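PDB 3PXV: nitroreductase from Desulfitobacterium hafniense, which binds FMN and probably works as a flavin-dependent oxidoreductase of the nitroreductase type. Local coordinates for residues B[22-26]-B[27-31]; B[67-70]-B[71-75]. One frame throughout, in Å; residues are numbered along the deposited sequence.

Overall arrangement
From the N terminus the chain runs through helix 5-12 and a loop before it reaches interaction 1, where residues 22-26 lead into the first turn of helix 26-36. After strand 50-53 it enters helix 56-72, and interaction 2 closes the far end of that helix, where 67-70 meet 71-75. The two lie in series, neither nested nor crossed, each closing a single local turn. They sit on opposite sides of the chain's centre, their own centres about 34 Å apart. Interaction 1 faces strand 95-101 and the second subunit; interaction 2 lies against helix 77-84, near the FMN-binding Tyr136.

Interaction 1 (B[22-26]-B[27-31]); sequences EMPSD and ELLQA
Ser25 and Leu28 meet at an N-cap, where the loop 22-26 turns into helix 26-36. Ser25 OG is placed between its own backbone N and carbonyl carbon (chi1 62°), which brings it over the opening turn to accept a weak hydrogen bond from Leu28 N at 3.4 Å. The Leu28 side chain closes on the same hydroxyl, its CG 3.4 Å from Ser25 OG. Behind the cap the regular helix ladder begins: Leu29 N gives a nearly straight bond to Ser25 O at 2.9 Å, lying in the carbonyl plane, and Gln30 N reaches Asp26 O at 2.8 Å.

Leu29 carries the apolar half of the contact. Its CB rests over the carbonyl oxygens of Ser25 and Asp26, and Leu29 CG comes to 3.5 Å from Ser25 O. From there the branches part, CD1 passing Pro24 O while CD2 meets the proline ring. CG stands beside the backbone N (chi1 -70°), and this turns the fork back toward the incoming loop. An alanine here would lose both methyls and is likely to leave a gap beside Pro24 and beside Cys95 of strand 95-101, on which Leu29 and Pro24 both pack.

The polar ends look elsewhere: Asp26 OD1 forms a salt bridge with Lys54, and Gln30 OE1 is hydrogen-bonded to Tyr187 OH of the second subunit, tying this first turn to the dimer interface. On the loop side, the apolar contact ends at Pro24 CB, 4.1 Å from Leu29 CD2.

Interaction 2 (B[67-70]-B[71-75]); sequences LAYL and AGMED
This is a local surface contact at the C-terminal end of helix 56-72, where the last helical turn gives way to loop and the side chain of Met73, a selenomethionine, folds back toward Tyr69 and Leu70. Backbone bonds run through this end. Ala71 N still makes a regular helical bond to Leu67 O, at 2.8 Å and with an N-H...O angle of 162°. One residue on, Gly72 N bonds to Tyr69 O at 3.1 Å, three residues back, from well above the carbonyl plane. Met73 N follows with a weak bond to Leu70 O at 3.3 Å.

Beyond CG the Met73 chain is extended, and it runs back alongside the helix end. Met73 CG passes Tyr69 O at 3.7 Å, SE lies near Leu70 O, and the methyl CE is the atom that meets the side chains. Met73 CE approaches the Tyr69 ring obliquely on its CD2-CE2 side, 3.5 Å from Tyr69 CE2, and lies 4.2 Å from Leu70 CD2. The phenol is brought to this position by a first torsion that sets CG opposite the backbone N (chi1 -173°). The Met73 methyl thus touches two successive side chains of the final turn.

Leu70, the buried member, turns from this surface toward the protein and packs on Tyr79 and Ile82, with its side chain about 5 Å from that of the FMN-binding Tyr136. Leu67 joins it on Ile82, Ala71 lies on Tyr79, and Tyr69 leans on Leu139 and Ala142, so the helix end packs on helix 77-84 and on the loop residues Leu139 and Ala142.

Interaction 1 (B[22-26]-B[27-31])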
loop_
_atom_site.group_PDB
_atom_site.type_symbol
_atom_site.label_atom_id
_atom_site.label_comp_id
_atom_site.label_asym_id
_atom_site.label_seq_id
_atom_site.Cartn_x
_atom_site.Cartn_y
_atom_site.Cartn_z
ATOM N N GLU B 22 -18.755 7.155 -18.835
ATOM C CA GLU B 22 -19.444 7.887 -17.780
ATOM C C GLU B 22 -18.529 8.274 -16.614
ATOM O O GLU B 22 -17.906 7.418 -15.984
ATOM C CB GLU B 22 -20.610 7.060 -17.243
ATOM C CG GLU B 22 -21.534 7.815 -16.270
ATOM C CD GLU B 22 -22.639 6.929 -15.706
ATOM O OE1 GLU B 22 -22.464 5.681 -15.660
ATOM O OE2 GLU B 22 -23.680 7.491 -15.307
HETATM N N MSE B 23 -18.497 9.575 -16.335
HETATM C CA MSE B 23 -17.704 10.158 -15.282
HETATM C C MSE B 23 -18.356 9.900 -13.919
HETATM O O MSE B 23 -19.577 10.098 -13.763
HETATM C CB MSE B 23 -17.629 11.682 -15.510
HETATM C CG MSE B 23 -16.751 12.474 -14.530
HETATM SE SE MSE B 23 -14.848 12.076 -14.757
HETATM C CE MSE B 23 -14.468 12.927 -16.462
ATOM N N PRO B 24 -17.564 9.438 -12.934
ATOM C CA PRO B 24 -18.098 9.334 -11.579
ATOM C C PRO B 24 -18.420 10.734 -11.072
ATOM O O PRO B 24 -17.783 11.694 -11.485
ATOM C CB PRO B 24 -16.946 8.734 -10.774
ATOM C CG PRO B 24 -16.096 8.052 -11.783
ATOM C CD PRO B 24 -16.232 8.833 -13.052
ATOM N N SER B 25 -19.412 10.852 -10.207
ATOM C CA SER B 25 -19.794 12.161 -9.676
ATOM C C SER B 25 -18.696 12.761 -8.784
ATOM O O SER B 25 -17.874 12.040 -8.225
ATOM C CB SER B 25 -21.118 12.053 -8.893
ATOM O OG SER B 25 -21.015 11.186 -7.770
ATOM N N ASP B 26 -18.686 14.085 -8.669
ATOM C CA ASP B 26 -17.741 14.789 -7.801
ATOM C C ASP B 26 -17.912 14.332 -6.368
ATOM O O ASP B 26 -16.941 14.238 -5.628
ATOM C CB ASP B 26 -17.966 16.292 -7.877
ATOM C CG ASP B 26 -17.583 16.877 -9.237
ATOM O OD1 ASP B 26 -16.648 16.337 -9.886
ATOM O OD2 ASP B 26 -18.195 17.893 -9.636
ATOM N N GLU B 27 -19.155 14.062 -5.982
ATOM C CA GLU B 27 -19.482 13.561 -4.644
ATOM C C GLU B 27 -18.624 12.317 -4.362
ATOM O O GLU B 27 -17.954 12.227 -3.337
ATOM C CB GLU B 27 -20.983 13.213 -4.570
ATOM C CG GLU B 27 -21.574 13.013 -3.164
ATOM C CD GLU B 27 -23.054 12.592 -3.193
ATOM O OE1 GLU B 27 -23.419 11.730 -4.023
ATOM O OE2 GLU B 27 -23.849 13.118 -2.386
ATOM N N LEU B 28 -18.627 11.369 -5.300
ATOM C CA LEU B 28 -17.854 10.131 -5.150
ATOM C C LEU B 28 -16.334 10.343 -5.281
ATOM O O LEU B 28 -15.573 9.760 -4.536
ATOM C CB LEU B 28 -18.328 9.069 -6.152
ATOM C CG LEU B 28 -19.782 8.598 -6.026
ATOM C CD1 LEU B 28 -20.176 7.778 -7.222
ATOM C CD2 LEU B 28 -20.025 7.825 -4.735
ATOM N N LEU B 29 -15.900 11.148 -6.245
ATOM C CA LEU B 29 -14.493 11.428 -6.417
ATOM C C LEU B 29 -13.918 12.046 -5.145
ATOM O O LEU B 29 -12.804 11.716 -4.750
ATOM C CB LEU B 29 -14.236 12.369 -7.598
ATOM C CG LEU B 29 -14.467 11.821 -9.003
ATOM C CD1 LEU B 29 -14.235 12.931 -10.049
ATOM C CD2 LEU B 29 -13.592 10.591 -9.282
ATOM N N GLN B 30 -14.678 12.929 -4.512
ATOM C CA GLN B 30 -14.259 13.585 -3.275
ATOM C C GLN B 30 -14.146 12.588 -2.122
ATOM O O GLN B 30 -13.176 12.641 -1.378
ATOM C CB GLN B 30 -15.225 14.729 -2.913
ATOM C CG GLN B 30 -14.853 15.524 -1.681
ATOM C CD GLN B 30 -13.450 16.141 -1.747
ATOM O OE1 GLN B 30 -12.924 16.437 -2.831
ATOM N NE2 GLN B 30 -12.847 16.353 -0.570
ATOM N N ALA B 31 -15.126 11.691 -1.987
ATOM C CA ALA B 31 -15.109 10.670 -0.928
ATOM C C ALA B 31 -13.873 9.804 -1.059
ATOM O O ALA B 31 -13.241 9.467 -0.056
ATOM C CB ALA B 31 -16.356 9.797 -0.984
#

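Interaction 2 (B[67-70]-B[71-75])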
loop_
_atom_site.group_PDB
_atom_site.type_symbol
_atom_site.label_atom_id
_atom_site.label_comp_id
_atom_site.label_asym_id
_atom_site.label_seq_id
_atom_site.Cartn_x
_atom_site.Cartn_y
_atom_site.Cartn_z
ATOM N N LEU B 67 2.342 4.973 -24.840
ATOM C CA LEU B 67 2.418 3.980 -25.912
ATOM C C LEU B 67 3.612 4.190 -26.826
ATOM O O LEU B 67 4.233 3.227 -27.239
ATOM C CB LEU B 67 1.146 3.967 -26.772
ATOM C CG LEU B 67 -0.089 3.405 -26.090
ATOM C CD1 LEU B 67 -1.293 3.574 -26.993
ATOM C CD2 LEU B 67 0.140 1.916 -25.736
ATOM N N ALA B 68 3.917 5.443 -27.145
ATOM C CA ALA B 68 5.017 5.758 -28.074
ATOM C C ALA B 68 6.386 5.438 -27.482
ATOM O O ALA B 68 7.296 5.026 -28.208
ATOM C CB ALA B 68 4.948 7.206 -28.531
ATOM N N TYR B 69 6.519 5.586 -26.163
ATOM C CA TYR B 69 7.753 5.250 -25.512
ATOM C C TYR B 69 7.946 3.765 -25.659
ATOM O O TYR B 69 9.019 3.320 -26.039
ATOM C CB TYR B 69 7.743 5.633 -24.025
ATOM C CG TYR B 69 9.084 5.449 -23.346
ATOM C CD1 TYR B 69 10.136 6.308 -23.634
ATOM C CD2 TYR B 69 9.310 4.420 -22.443
ATOM C CE1 TYR B 69 11.391 6.164 -23.036
ATOM C CE2 TYR B 69 10.563 4.265 -21.828
ATOM C CZ TYR B 69 11.597 5.153 -22.125
ATOM O OH TYR B 69 12.849 5.046 -21.539
ATOM N N LEU B 70 6.902 3.000 -25.358
ATOM C CA LEU B 70 6.954 1.545 -25.472
ATOM C C LEU B 70 7.226 1.146 -26.914
ATOM O O LEU B 70 8.093 0.297 -27.176
ATOM C CB LEU B 70 5.649 0.899 -25.012
ATOM C CG LEU B 70 5.306 0.918 -23.531
ATOM C CD1 LEU B 70 3.864 0.381 -23.295
ATOM C CD2 LEU B 70 6.339 0.114 -22.773
ATOM N N ALA B 71 6.502 1.758 -27.850
ATOM C CA ALA B 71 6.705 1.455 -29.266
ATOM C C ALA B 71 8.078 1.887 -29.792
ATOM O O ALA B 71 8.432 1.518 -30.907
ATOM C CB ALA B 71 5.599 2.079 -30.118
ATOM N N GLY B 72 8.822 2.680 -29.016
ATOM C CA GLY B 72 10.166 3.146 -29.402
ATOM C C GLY B 72 11.349 2.289 -28.959
ATOM O O GLY B 72 12.448 2.454 -29.449
HETATM N N MSE B 73 11.143 1.371 -28.027
HETATM C CA MSE B 73 12.224 0.511 -27.545
HETATM C C MSE B 73 12.652 -0.466 -28.619
HETATM O O MSE B 73 11.883 -0.737 -29.525
HETATM C CB MSE B 73 11.741 -0.294 -26.339
HETATM C CG MSE B 73 11.374 0.549 -25.156
HETATM SE SE MSE B 73 10.442 -0.481 -23.885
HETATM C CE MSE B 73 10.495 0.802 -22.459
ATOM N N GLU B 74 13.866 -1.006 -28.496
ATOM C CA GLU B 74 14.384 -2.025 -29.427
ATOM C C GLU B 74 13.546 -3.284 -29.371
ATOM O O GLU B 74 13.329 -3.947 -30.387
ATOM C CB GLU B 74 15.809 -2.430 -29.051
ATOM C CG GLU B 74 16.852 -1.422 -29.330
ATOM C CD GLU B 74 17.165 -1.281 -30.797
ATOM O OE1 GLU B 74 17.442 -2.291 -31.477
ATOM O OE2 GLU B 74 17.187 -0.130 -31.263
ATOM N N ASP B 75 13.138 -3.634 -28.157
ATOM C CA ASP B 75 12.321 -4.805 -27.909
ATOM C C ASP B 75 10.902 -4.297 -27.723
ATOM O O ASP B 75 10.540 -3.716 -26.696
ATOM C CB ASP B 75 12.887 -5.601 -26.731
ATOM C CG ASP B 75 14.305 -6.112 -27.023
ATOM O OD1 ASP B 75 14.459 -7.095 -27.806
ATOM O OD2 ASP B 75 15.274 -5.515 -26.491
#